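Local coordinates for UPF0234 protein XC_3703 (Xanthomonas campestris pv. campestris, PDB 5B7W), which regulates virulence and biofilm formation as a cyclic di-GMP effector and, without the ligand, promotes binding of a transcriptional regulator to its target genes, at residues 63-68 against 73-78; 13-18 against 39-44; 81-86 against 90-95; 127-132 against 156-161. All coordinates share one frame; numbering follows the deposited sequence.

Contact 1: residues 63-68 against 73-78; sequences ILRARL and IDVRCL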
loop_
_atom_site.group_PDB
_atom_site.type_symbol
_atom_site.label_atom_id
_atom_site.label_comp_id
_atom_site.label_asym_id
_atom_site.label_seq_id
_atom_site.Cartn_x
_atom_site.Cartn_y
_atom_site.Cartn_z
ATOM N N ILE A 63 -11.530 10.760 1.841
ATOM C CA ILE A 63 -10.513 11.780 2.080
ATOM C C ILE A 63 -9.137 11.140 2.194
ATOM O O ILE A 63 -8.157 11.624 1.615
ATOM C CB ILE A 63 -10.856 12.596 3.340
ATOM C CG1 ILE A 63 -12.185 13.332 3.160
ATOM C CG2 ILE A 63 -9.734 13.575 3.665
ATOM C CD1 ILE A 63 -12.665 14.026 4.415
ATOM N N LEU A 64 -9.044 10.040 2.947
ATOM C CA LEU A 64 -7.756 9.387 3.153
ATOM C C LEU A 64 -7.192 8.848 1.844
ATOM O O LEU A 64 -5.984 8.935 1.598
ATOM C CB LEU A 64 -7.896 8.267 4.184
ATOM C CG LEU A 64 -6.607 7.529 4.554
ATOM C CD1 LEU A 64 -5.590 8.491 5.152
ATOM C CD2 LEU A 64 -6.897 6.385 5.513
ATOM N N ARG A 65 -8.053 8.286 0.991
ATOM C CA ARG A 65 -7.599 7.818 -0.316
ATOM C C ARG A 65 -7.049 8.969 -1.147
ATOM O O ARG A 65 -5.955 8.873 -1.716
ATOM C CB ARG A 65 -8.741 7.123 -1.059
ATOM C CG ARG A 65 -9.073 5.724 -0.565
ATOM C CD ARG A 65 -9.875 4.968 -1.618
ATOM N NE ARG A 65 -10.077 3.564 -1.272
ATOM C CZ ARG A 65 -11.248 3.042 -0.922
ATOM N NH1 ARG A 65 -12.330 3.807 -0.873
ATOM N NH2 ARG A 65 -11.338 1.753 -0.624
ATOM N N ALA A 66 -7.794 10.075 -1.222
ATOM C CA ALA A 66 -7.366 11.206 -2.039
ATOM C C ALA A 66 -6.067 11.807 -1.521
ATOM O O ALA A 66 -5.208 12.220 -2.309
ATOM C CB ALA A 66 -8.466 12.265 -2.087
ATOM N N ARG A 67 -5.903 11.864 -0.197
ATOM C CA ARG A 67 -4.673 12.410 0.363
ATOM C C ARG A 67 -3.480 11.509 0.067
ATOM O O ARG A 67 -2.410 11.994 -0.319
ATOM C CB ARG A 67 -4.826 12.623 1.870
ATOM C CG ARG A 67 -5.775 13.752 2.250
ATOM C CD ARG A 67 -5.455 15.025 1.481
ATOM N NE ARG A 67 -6.419 15.268 0.411
ATOM C CZ ARG A 67 -6.146 15.943 -0.701
ATOM N NH1 ARG A 67 -4.933 16.441 -0.897
ATOM N NH2 ARG A 67 -7.087 16.116 -1.620
ATOM N N LEU A 68 -3.645 10.196 0.241
ATOM C CA LEU A 68 -2.552 9.267 -0.028
ATOM C C LEU A 68 -2.158 9.296 -1.499
ATOM O O LEU A 68 -0.969 9.331 -1.836
ATOM C CB LEU A 68 -2.952 7.855 0.399
ATOM C CG LEU A 68 -3.027 7.610 1.907
ATOM C CD1 LEU A 68 -3.787 6.331 2.204
ATOM C CD2 LEU A 68 -1.632 7.550 2.502
ATOM N N ILE A 73 1.086 7.777 -3.351
ATOM C CA ILE A 73 0.974 6.453 -2.751
ATOM C C ILE A 73 -0.154 5.693 -3.432
ATOM O O ILE A 73 -1.286 6.186 -3.517
ATOM C CB ILE A 73 0.741 6.546 -1.234
ATOM C CG1 ILE A 73 1.908 7.277 -0.569
ATOM C CG2 ILE A 73 0.563 5.159 -0.636
ATOM C CD1 ILE A 73 1.673 7.615 0.885
ATOM N N ASP A 74 0.154 4.493 -3.921
ATOM C CA ASP A 74 -0.860 3.603 -4.478
ATOM C C ASP A 74 -1.728 3.077 -3.340
ATOM O O ASP A 74 -1.258 2.305 -2.497
ATOM C CB ASP A 74 -0.191 2.460 -5.237
ATOM C CG ASP A 74 -1.175 1.638 -6.051
ATOM O OD1 ASP A 74 -2.380 1.620 -5.722
ATOM O OD2 ASP A 74 -0.735 1.005 -7.033
ATOM N N VAL A 75 -3.003 3.481 -3.320
ATOM C CA VAL A 75 -3.887 3.148 -2.204
ATOM C C VAL A 75 -4.315 1.690 -2.194
ATOM O O VAL A 75 -5.068 1.286 -1.299
ATOM C CB VAL A 75 -5.150 4.033 -2.198
ATOM C CG1 VAL A 75 -4.792 5.471 -1.853
ATOM C CG2 VAL A 75 -5.855 3.960 -3.541
ATOM N N ARG A 76 -3.869 0.886 -3.160
ATOM C CA ARG A 76 -4.125 -0.546 -3.083
ATOM C C ARG A 76 -3.334 -1.209 -1.964
ATOM O O ARG A 76 -3.620 -2.362 -1.624
ATOM C CB ARG A 76 -3.812 -1.216 -4.423
ATOM C CG ARG A 76 -4.887 -1.002 -5.481
ATOM C CD ARG A 76 -4.533 -1.649 -6.819
ATOM N NE ARG A 76 -3.321 -1.090 -7.413
ATOM C CZ ARG A 76 -2.169 -1.744 -7.517
ATOM N NH1 ARG A 76 -2.068 -2.988 -7.070
ATOM N NH2 ARG A 76 -1.117 -1.156 -8.073
ATOM N N CYS A 77 -2.354 -0.508 -1.387
ATOM C CA CYS A 77 -1.658 -0.985 -0.200
ATOM C C CYS A 77 -2.518 -0.911 1.054
ATOM O O CYS A 77 -2.089 -1.394 2.105
ATOM C CB CYS A 77 -0.376 -0.177 0.015
ATOM S SG CYS A 77 -0.655 1.532 0.556
ATOM N N LEU A 78 -3.710 -0.325 0.970
ATOM C CA LEU A 78 -4.563 -0.168 2.141
ATOM C C LEU A 78 -5.350 -1.446 2.400
ATOM O O LEU A 78 -5.949 -2.017 1.483
ATOM C CB LEU A 78 -5.519 1.009 1.954
ATOM C CG LEU A 78 -4.891 2.392 1.778
ATOM C CD1 LEU A 78 -5.973 3.460 1.701
ATOM C CD2 LEU A 78 -3.914 2.686 2.907
HETATM O O HOH W 1 -7.651 1.104 -1.150
#
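Ile73 N donates to Leu68 O in the last turn of helix 54-70 (3.0 Å, 155° at the hydrogen), and the chain turns back beyond the helix end to lay 73-78 against it, with a short 3-10 turn at 75-77 of which Val75 faces the helix. Leu68 carries most of the apolar packing. Its CG lies beside the backbone N, anti to the carbonyl carbon (chi1 -72°), and the branch there sends one methyl to Leu78 and the other to Ile73. CD1 meets Leu78 tip to tip, 3.6 Å from its CD1 and 3.7 Å from its CD2, while CD2 crosses Ile73 at a slant, 3.7 Å from Ile73 CD1. Lower on the same side chain, Leu68 CB takes Val75 CG1 at 3.8 Å. That valine methyl also rests on the helix backbone, 3.6 Å from Arg65 O. The segments belong to domain II, one of two RRM-like halves, and the contact makes the return from helix 54-70 into strand 78-85. Leu68 continues the core toward Leu15 and Ala18 of the other helix, and Leu78 toward Val94 and Val96 of the neighbouring strand. A water adds a polar link at the partly exposed rim. Water 1 donates to Val75 O (2.6 Å) and accepts a weak bond from Arg65 NE, lying in the plane of the guanidinium at its edge. Within 73-78, Asp74 closes an Asx turn: its OD1 accepts from Arg76 N at 3.1 Å, the donor standing above the carboxylate plane.

Contact 2: residues 13-18 against 39-44; sequences HELTNA and FELEDG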
loop_
_atom_site.group_PDB
_atom_site.type_symbol
_atom_site.label_atom_id
_atom_site.label_comp_id
_atom_site.label_asym_id
_atom_site.label_seq_id
_atom_site.Cartn_x
_atom_site.Cartn_y
_atom_site.Cartn_z
ATOM N N HIS A 13 7.649 9.473 5.198
ATOM C CA HIS A 13 7.312 10.884 5.353
ATOM C C HIS A 13 6.030 11.227 4.606
ATOM O O HIS A 13 5.145 11.899 5.150
ATOM C CB HIS A 13 8.456 11.771 4.869
ATOM C CG HIS A 13 8.070 13.210 4.736
ATOM N ND1 HIS A 13 7.753 13.996 5.824
ATOM C CD2 HIS A 13 7.919 13.997 3.646
ATOM C CE1 HIS A 13 7.435 15.210 5.409
ATOM N NE2 HIS A 13 7.527 15.237 4.092
ATOM N N GLU A 14 5.917 10.783 3.352
ATOM C CA GLU A 14 4.717 11.074 2.575
ATOM C C GLU A 14 3.487 10.428 3.199
ATOM O O GLU A 14 2.386 10.988 3.143
ATOM C CB GLU A 14 4.898 10.610 1.129
ATOM C CG GLU A 14 6.011 11.325 0.370
ATOM C CD GLU A 14 5.638 12.736 -0.068
ATOM O OE1 GLU A 14 4.658 13.303 0.461
ATOM O OE2 GLU A 14 6.332 13.280 -0.953
ATOM N N LEU A 15 3.655 9.247 3.800
ATOM C CA LEU A 15 2.558 8.644 4.549
ATOM C C LEU A 15 2.150 9.531 5.717
ATOM O O LEU A 15 0.958 9.670 6.015
ATOM C CB LEU A 15 2.960 7.252 5.040
ATOM C CG LEU A 15 1.941 6.513 5.911
ATOM C CD1 LEU A 15 0.604 6.387 5.198
ATOM C CD2 LEU A 15 2.469 5.144 6.312
ATOM N N THR A 16 3.129 10.147 6.382
ATOM C CA THR A 16 2.825 11.074 7.467
ATOM C C THR A 16 2.182 12.351 6.935
ATOM O O THR A 16 1.233 12.870 7.534
ATOM C CB THR A 16 4.097 11.401 8.250
ATOM O OG1 THR A 16 4.662 10.192 8.772
ATOM C CG2 THR A 16 3.792 12.349 9.401
ATOM N N ASN A 17 2.687 12.870 5.813
ATOM C CA ASN A 17 2.109 14.077 5.230
ATOM C C ASN A 17 0.655 13.860 4.834
ATOM O O ASN A 17 -0.198 14.720 5.085
ATOM C CB ASN A 17 2.930 14.525 4.020
ATOM C CG ASN A 17 4.071 15.448 4.398
ATOM O OD1 ASN A 17 4.758 15.990 3.532
ATOM N ND2 ASN A 17 4.277 15.635 5.697
ATOM N N ALA A 18 0.351 12.713 4.221
ATOM C CA ALA A 18 -1.016 12.446 3.785
ATOM C C ALA A 18 -1.980 12.407 4.965
ATOM O O ALA A 18 -3.103 12.916 4.876
ATOM C CB ALA A 18 -1.071 11.134 3.002
ATOM N N PHE A 39 -7.837 11.228 12.007
ATOM C CA PHE A 39 -6.964 10.164 11.531
ATOM C C PHE A 39 -5.739 10.113 12.433
ATOM O O PHE A 39 -5.147 11.154 12.735
ATOM C CB PHE A 39 -6.509 10.395 10.088
ATOM C CG PHE A 39 -7.626 10.597 9.106
ATOM C CD1 PHE A 39 -8.153 11.858 8.887
ATOM C CD2 PHE A 39 -8.118 9.533 8.368
ATOM C CE1 PHE A 39 -9.166 12.052 7.969
ATOM C CE2 PHE A 39 -9.131 9.721 7.447
ATOM C CZ PHE A 39 -9.653 10.983 7.248
ATOM N N GLU A 40 -5.351 8.911 12.852
ATOM C CA GLU A 40 -4.154 8.727 13.663
ATOM C C GLU A 40 -3.257 7.698 12.995
ATOM O O GLU A 40 -3.659 6.543 12.822
ATOM C CB GLU A 40 -4.499 8.285 15.087
ATOM C CG GLU A 40 -3.277 8.149 15.984
ATOM C CD GLU A 40 -3.410 7.030 16.995
ATOM O OE1 GLU A 40 -4.396 6.268 16.917
ATOM O OE2 GLU A 40 -2.522 6.908 17.865
ATOM N N LEU A 41 -2.049 8.116 12.625
ATOM C CA LEU A 41 -1.056 7.198 12.083
ATOM C C LEU A 41 -0.328 6.515 13.234
ATOM O O LEU A 41 0.239 7.187 14.103
ATOM C CB LEU A 41 -0.073 7.941 11.182
ATOM C CG LEU A 41 1.010 7.065 10.552
ATOM C CD1 LEU A 41 0.376 5.959 9.725
ATOM C CD2 LEU A 41 1.952 7.905 9.705
ATOM N N GLU A 42 -0.339 5.185 13.239
ATOM C CA GLU A 42 0.173 4.391 14.349
ATOM C C GLU A 42 1.351 3.554 13.871
ATOM O O GLU A 42 1.197 2.715 12.976
ATOM C CB GLU A 42 -0.931 3.499 14.920
ATOM C CG GLU A 42 -0.484 2.540 16.004
ATOM C CD GLU A 42 -1.628 1.687 16.515
ATOM O OE1 GLU A 42 -2.695 2.255 16.830
ATOM O OE2 GLU A 42 -1.466 0.452 16.592
ATOM N N ASP A 43 2.521 3.787 14.467
ATOM C CA ASP A 43 3.749 3.047 14.172
ATOM C C ASP A 43 4.125 3.098 12.695
ATOM O O ASP A 43 4.847 2.222 12.207
ATOM C CB ASP A 43 3.642 1.588 14.635
ATOM C CG ASP A 43 3.433 1.464 16.131
ATOM O OD1 ASP A 43 3.879 2.364 16.873
ATOM O OD2 ASP A 43 2.823 0.464 16.565
ATOM N N GLY A 44 3.651 4.109 11.970
ATOM C CA GLY A 44 3.910 4.191 10.546
ATOM C C GLY A 44 3.337 3.047 9.740
ATOM O O GLY A 44 3.783 2.809 8.614
#
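Leu15 and Leu41 make the apolar part of this contact, one from the helix of 13-18 and one from the strand of 39-42. Leu41 holds its CG opposite the backbone N (chi1 -180°), which carries the branch out toward the helix, and the two side chains meet at a slant. Both Leu41 methyls pack against Leu15: CD2 lies 4.0 Å from Leu15 CG, and CD1 is 4.1 Å from Leu15 CD2. Leu41 CD2 also lies 4.0 Å from Thr16 CA, so this methyl reaches the helix backbone.

Contacts between apolar carbon and oxygen complete the join. Leu15 CD2 comes to 3.5 Å from Gly44 O, where the chain turns after the strand. Thr16 crosses Leu41 at about a right angle, its OG1 3.7 Å from Leu41 CD2. That hydroxyl makes its hydrogen bond within its own helix, to Lys12 O, and lends Leu41 only packing. No hydrogen bond joins the two segments. Leu15 and Leu41 both extend their packing to Ile47 on the next strand, and Leu41 also touches Val19 one turn along the helix. Strand 38-42 is an outermost strand of its sheet, and helix 12-26 packs over it in the RRM-like arrangement of domain II, a four-stranded antiparallel sheet packed on one side by two helices.

Contact 3: residues 81-86 against 90-95; sequences GDVETN and ARQKVT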
loop_
_atom_site.group_PDB
_atom_site.type_symbol
_atom_site.label_atom_id
_atom_site.label_comp_id
_atom_site.label_asym_id
_atom_site.label_seq_id
_atom_site.Cartn_x
_atom_site.Cartn_y
_atom_site.Cartn_z
ATOM N N GLY A 81 -9.914 -2.822 7.811
ATOM C CA GLY A 81 -10.572 -3.697 8.754
ATOM C C GLY A 81 -12.050 -3.381 8.870
ATOM O O GLY A 81 -12.592 -2.507 8.192
ATOM N N ASP A 82 -12.716 -4.116 9.754
ATOM C CA ASP A 82 -14.136 -3.894 9.981
ATOM C C ASP A 82 -14.367 -2.557 10.672
ATOM O O ASP A 82 -13.585 -2.140 11.532
ATOM C CB ASP A 82 -14.731 -5.020 10.825
ATOM C CG ASP A 82 -14.950 -6.290 10.034
ATOM O OD1 ASP A 82 -14.837 -7.382 10.628
ATOM O OD2 ASP A 82 -15.239 -6.196 8.822
ATOM N N VAL A 83 -15.446 -1.883 10.290
ATOM C CA VAL A 83 -15.866 -0.663 10.971
ATOM C C VAL A 83 -16.529 -1.072 12.279
ATOM O O VAL A 83 -17.600 -1.685 12.280
ATOM C CB VAL A 83 -16.813 0.174 10.106
ATOM C CG1 VAL A 83 -17.195 1.453 10.840
ATOM C CG2 VAL A 83 -16.171 0.489 8.765
ATOM N N GLU A 84 -15.890 -0.744 13.397
ATOM C CA GLU A 84 -16.394 -1.087 14.718
ATOM C C GLU A 84 -17.131 0.107 15.305
ATOM O O GLU A 84 -16.602 1.223 15.325
ATOM C CB GLU A 84 -15.252 -1.520 15.638
ATOM C CG GLU A 84 -14.916 -2.998 15.538
ATOM C CD GLU A 84 -13.442 -3.277 15.754
ATOM O OE1 GLU A 84 -12.742 -2.401 16.302
ATOM O OE2 GLU A 84 -12.986 -4.378 15.378
ATOM N N THR A 85 -18.353 -0.131 15.776
ATOM C CA THR A 85 -19.199 0.910 16.344
ATOM C C THR A 85 -19.573 0.534 17.764
ATOM O O THR A 85 -20.040 -0.575 18.025
ATOM C CB THR A 85 -20.469 1.109 15.510
ATOM O OG1 THR A 85 -21.215 -0.114 15.473
ATOM C CG2 THR A 85 -20.119 1.527 14.091
ATOM N N ASN A 86 -19.358 1.472 18.697
ATOM C CA ASN A 86 -19.846 1.332 20.058
ATOM C C ASN A 86 -20.631 2.601 20.382
ATOM O O ASN A 86 -21.038 3.362 19.492
ATOM C CB ASN A 86 -18.695 1.058 21.037
ATOM C CG ASN A 86 -17.559 2.061 20.912
ATOM O OD1 ASN A 86 -17.773 3.230 20.594
ATOM N ND2 ASN A 86 -16.341 1.601 21.173
ATOM N N ALA A 90 -17.850 5.378 15.846
ATOM C CA ALA A 90 -17.351 4.384 14.908
ATOM C C ALA A 90 -15.836 4.496 14.787
ATOM O O ALA A 90 -15.283 5.600 14.808
ATOM C CB ALA A 90 -17.997 4.554 13.530
ATOM N N ARG A 91 -15.173 3.347 14.663
ATOM C CA ARG A 91 -13.728 3.293 14.502
ATOM C C ARG A 91 -13.378 2.226 13.475
ATOM O O ARG A 91 -14.066 1.207 13.359
ATOM C CB ARG A 91 -13.013 2.995 15.829
ATOM C CG ARG A 91 -13.231 4.044 16.909
ATOM C CD ARG A 91 -12.435 3.721 18.163
ATOM N NE ARG A 91 -12.630 4.724 19.207
ATOM C CZ ARG A 91 -11.907 5.834 19.322
ATOM N NH1 ARG A 91 -10.938 6.089 18.453
ATOM N NH2 ARG A 91 -12.154 6.689 20.305
ATOM N N GLN A 92 -12.300 2.466 12.733
ATOM C CA GLN A 92 -11.854 1.520 11.719
ATOM C C GLN A 92 -10.340 1.582 11.597
ATOM O O GLN A 92 -9.762 2.670 11.538
ATOM C CB GLN A 92 -12.504 1.808 10.360
ATOM C CG GLN A 92 -12.221 0.746 9.311
ATOM C CD GLN A 92 -12.798 1.097 7.956
ATOM O OE1 GLN A 92 -12.993 2.270 7.636
ATOM N NE2 GLN A 92 -13.080 0.079 7.151
ATOM N N LYS A 93 -9.713 0.412 11.555
ATOM C CA LYS A 93 -8.269 0.286 11.418
ATOM C C LYS A 93 -7.917 0.021 9.960
ATOM O O LYS A 93 -8.434 -0.923 9.354
ATOM C CB LYS A 93 -7.743 -0.839 12.311
ATOM C CG LYS A 93 -6.361 -1.346 11.947
ATOM C CD LYS A 93 -5.912 -2.428 12.915
ATOM C CE LYS A 93 -4.533 -2.955 12.557
ATOM N NZ LYS A 93 -4.005 -3.883 13.596
ATOM N N VAL A 94 -7.047 0.857 9.401
ATOM C CA VAL A 94 -6.580 0.716 8.026
ATOM C C VAL A 94 -5.091 0.405 8.081
ATOM O O VAL A 94 -4.288 1.237 8.520
ATOM C CB VAL A 94 -6.855 1.976 7.195
ATOM C CG1 VAL A 94 -6.496 1.734 5.734
ATOM C CG2 VAL A 94 -8.309 2.396 7.332
ATOM N N THR A 95 -4.721 -0.794 7.638
ATOM C CA THR A 95 -3.327 -1.217 7.623
ATOM C C THR A 95 -2.682 -0.782 6.313
ATOM O O THR A 95 -3.146 -1.158 5.232
ATOM C CB THR A 95 -3.212 -2.732 7.796
ATOM O OG1 THR A 95 -3.695 -3.107 9.092
ATOM C CG2 THR A 95 -1.762 -3.177 7.650
HETATM O O HOH W 2 -10.950 -1.890 11.838
#
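Glu84 and Arg91 form an antiparallel hydrogen-bonded pair in which both amides are satisfied: Arg91 N donates to Glu84 O at 2.6 Å and Glu84 N to Arg91 O at 2.7 Å. Toward the turn, Thr85 and Ala90 form a non-hydrogen-bonded pair, with Thr85 CG2 lying 3.7 Å from Ala90 CB. On its other edge strand 90-96 pairs with strand 46-51, where the backbones of Ala90 and Gln92 bond to Ala51 and Gln49. These two segments are the arms of the hairpin 78-85/90-96, and strand 78-85 is an outermost strand of the sheet in the RRM-like domain II. Its pairing is interrupted here: Gly81 N again bonds to Lys93 O (2.9 Å), but Gly81 to Glu84 takes three residue steps against two from Lys93 to Arg91. Two substitutes fill the irregular part. Water 2 donates to Asp82 O (2.7 Å) and accepts from Lys93 N (2.6 Å), bridging two backbone groups that do not meet directly. Gly81 O is taken by the Gln92 side chain, whose NE2 donates at 2.8 Å with a nearly straight 174° at the hydrogen. The oxygen lies in the Gln92 amide plane, only 1° out of it. A trans first torsion (chi1 -172°) and a fully stretched chain beyond it carry the amide to that carbonyl. Val83 packs obliquely beside it, its CG2 3.5 Å from Gln92 CD, and Gln92 goes on to touch Val57 and Thr61 of helix 54-70.

Contact 4: residues 127-132 against 156-161; sequences KLRVTG and FDNFRD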
loop_
_atom_site.group_PDB
_atom_site.type_symbol
_atom_site.label_atom_id
_atom_site.label_comp_id
_atom_site.label_asym_id
_atom_site.label_seq_id
_atom_site.Cartn_x
_atom_site.Cartn_y
_atom_site.Cartn_z
ATOM N N LYS A 127 11.408 -8.799 0.316
ATOM C CA LYS A 127 11.592 -8.419 -1.075
ATOM C C LYS A 127 11.791 -9.665 -1.925
ATOM O O LYS A 127 12.119 -10.743 -1.421
ATOM C CB LYS A 127 12.792 -7.478 -1.247
ATOM C CG LYS A 127 12.733 -6.217 -0.404
ATOM C CD LYS A 127 13.996 -5.388 -0.579
ATOM C CE LYS A 127 13.899 -4.062 0.157
ATOM N NZ LYS A 127 15.050 -3.172 -0.158
ATOM N N LEU A 128 11.590 -9.506 -3.231
ATOM C CA LEU A 128 11.788 -10.577 -4.202
ATOM C C LEU A 128 12.855 -10.134 -5.192
ATOM O O LEU A 128 12.640 -9.188 -5.959
ATOM C CB LEU A 128 10.482 -10.917 -4.921
ATOM C CG LEU A 128 10.557 -12.089 -5.902
ATOM C CD1 LEU A 128 10.750 -13.404 -5.160
ATOM C CD2 LEU A 128 9.323 -12.142 -6.793
ATOM N N ARG A 129 14.002 -10.808 -5.179
ATOM C CA ARG A 129 15.054 -10.530 -6.146
ATOM C C ARG A 129 14.870 -11.418 -7.369
ATOM O O ARG A 129 14.734 -12.640 -7.245
ATOM C CB ARG A 129 16.445 -10.743 -5.549
ATOM C CG ARG A 129 17.559 -10.340 -6.508
ATOM C CD ARG A 129 18.927 -10.384 -5.857
ATOM N NE ARG A 129 19.055 -9.408 -4.777
ATOM C CZ ARG A 129 19.167 -8.094 -4.954
ATOM N NH1 ARG A 129 19.279 -7.297 -3.900
ATOM N NH2 ARG A 129 19.170 -7.573 -6.175
ATOM N N VAL A 130 14.867 -10.796 -8.543
ATOM C CA VAL A 130 14.668 -11.484 -9.812
ATOM C C VAL A 130 15.974 -11.432 -10.590
ATOM O O VAL A 130 16.556 -10.355 -10.764
ATOM C CB VAL A 130 13.518 -10.850 -10.613
ATOM C CG1 VAL A 130 13.364 -11.535 -11.956
ATOM C CG2 VAL A 130 12.221 -10.917 -9.817
ATOM N N THR A 131 16.437 -12.592 -11.048
ATOM C CA THR A 131 17.672 -12.700 -11.811
ATOM C C THR A 131 17.386 -13.309 -13.176
ATOM O O THR A 131 16.575 -14.233 -13.299
ATOM C CB THR A 131 18.717 -13.550 -11.074
ATOM O OG1 THR A 131 18.313 -14.925 -11.081
ATOM C CG2 THR A 131 18.875 -13.078 -9.636
ATOM N N GLY A 132 18.054 -12.778 -14.200
ATOM C CA GLY A 132 17.945 -13.304 -15.546
ATOM C C GLY A 132 19.274 -13.167 -16.257
ATOM O O GLY A 132 20.166 -12.444 -15.810
ATOM N N PHE A 156 10.242 -1.294 -8.198
ATOM C CA PHE A 156 11.424 -2.038 -8.611
ATOM C C PHE A 156 12.648 -1.148 -8.475
ATOM O O PHE A 156 12.647 -0.010 -8.955
ATOM C CB PHE A 156 11.278 -2.536 -10.055
ATOM C CG PHE A 156 9.936 -3.148 -10.353
ATOM C CD1 PHE A 156 9.709 -4.495 -10.127
ATOM C CD2 PHE A 156 8.898 -2.373 -10.846
ATOM C CE1 PHE A 156 8.477 -5.058 -10.394
ATOM C CE2 PHE A 156 7.665 -2.929 -11.113
ATOM C CZ PHE A 156 7.452 -4.273 -10.887
ATOM N N ASP A 157 13.685 -1.664 -7.821
ATOM C CA ASP A 157 14.900 -0.896 -7.579
ATOM C C ASP A 157 16.063 -1.868 -7.401
ATOM O O ASP A 157 15.933 -3.071 -7.653
ATOM C CB ASP A 157 14.732 0.021 -6.362
ATOM C CG ASP A 157 14.653 -0.745 -5.051
ATOM O OD1 ASP A 157 14.345 -1.957 -5.071
ATOM O OD2 ASP A 157 14.897 -0.131 -3.991
ATOM N N ASN A 158 17.203 -1.334 -6.956
ATOM C CA ASN A 158 18.395 -2.122 -6.640
ATOM C C ASN A 158 18.833 -2.968 -7.835
ATOM O O ASN A 158 19.138 -4.156 -7.712
ATOM C CB ASN A 158 18.165 -2.989 -5.400
ATOM C CG ASN A 158 19.462 -3.439 -4.756
ATOM O OD1 ASN A 158 19.552 -4.543 -4.218
ATOM N ND2 ASN A 158 20.478 -2.585 -4.813
ATOM N N PHE A 159 18.862 -2.338 -9.006
ATOM C CA PHE A 159 19.311 -3.000 -10.226
ATOM C C PHE A 159 20.818 -3.214 -10.155
ATOM O O PHE A 159 21.591 -2.250 -10.167
ATOM C CB PHE A 159 18.932 -2.168 -11.449
ATOM C CG PHE A 159 17.456 -2.144 -11.737
ATOM C CD1 PHE A 159 16.587 -1.412 -10.942
ATOM C CD2 PHE A 159 16.938 -2.849 -12.811
ATOM C CE1 PHE A 159 15.231 -1.389 -11.209
ATOM C CE2 PHE A 159 15.583 -2.830 -13.085
ATOM C CZ PHE A 159 14.729 -2.098 -12.283
ATOM N N ARG A 160 21.240 -4.473 -10.077
ATOM C CA ARG A 160 22.648 -4.822 -9.977
ATOM C C ARG A 160 23.054 -5.698 -11.155
ATOM O O ARG A 160 22.228 -6.405 -11.739
ATOM C CB ARG A 160 22.950 -5.550 -8.659
ATOM C CG ARG A 160 22.514 -4.786 -7.416
ATOM C CD ARG A 160 23.064 -5.410 -6.140
ATOM N NE ARG A 160 22.733 -6.827 -6.016
ATOM C CZ ARG A 160 23.615 -7.815 -6.139
ATOM N NH1 ARG A 160 24.889 -7.541 -6.386
ATOM N NH2 ARG A 160 23.226 -9.076 -6.011
ATOM N N ASP A 161 24.336 -5.640 -11.499
ATOM C CA ASP A 161 24.878 -6.454 -12.580
ATOM C C ASP A 161 26.263 -6.975 -12.216
ATOM O O ASP A 161 26.649 -6.972 -11.046
ATOM C CB ASP A 161 24.940 -5.650 -13.881
ATOM C CG ASP A 161 25.828 -4.428 -13.768
ATOM O OD1 ASP A 161 25.333 -3.372 -13.321
ATOM O OD2 ASP A 161 27.021 -4.526 -14.123
HETATM O O HOH W 3 15.940 -3.239 -2.681
HETATM O O HOH W 4 14.162 -0.586 -1.083
#
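Arg129 reaches from its strand toward Asn158 and Arg160. From CB the chain runs extended through CG to CD, then bends at chi3 (-65°), which swings NE and the guanidinium over toward 156-161. CZ comes 3.6 Å from Asn158 OD1. NH1 gives the one direct hydrogen bond between the segments, to Asn158 OD1 at 2.8 Å and nearly straight (178°); the oxygen lies in the guanidinium plane, while the amide is turned 69° from it. The same NH1 makes a salt bridge with Asp5 on strand 3-7, which runs between these two strands, and NH2 has a weak bond to Ser3. Over one guanidinium face stands Arg160, its NE 3.6 Å from Arg129 NH2, with the two groups almost perpendicular. This brings two cations close together, a charge that Asp5 probably offsets in part. Nearby, water 3 accepts from Lys127 NZ (2.7 Å) and donates to Asp157 OD1 (3.1 Å), linking the charged ends indirectly. The polar cluster spans three strands of the four-stranded sheet in the RRM-like domain I. Asp161, just beyond it, is poorly ordered and probably belongs, with Arg135, to a cyclic di-GMP site.

In the fold
Strand 3-7 enters domain I first, and the chain then crosses into domain II. There contact 2 closes the loop from helix 12-26 to strand 38-42, contact 1 the short return from helix 54-70 toward strand 78-85, and contact 3 the hairpin 78-85/90-96. The chain goes back to domain I, where contact 4 spans helix 135-146 and brings the last strand near 127-132, across strand 3-7. All four loops follow in series; none nests or crosses. Contacts 1 and 2 touch where the two helices meet and where Leu64 packs on Phe39 of strand 38-42, and contact 1 touches contact 3 through Leu78 and Val94. Contact 4 stands apart, its centre about 37 Å from that of contact 3.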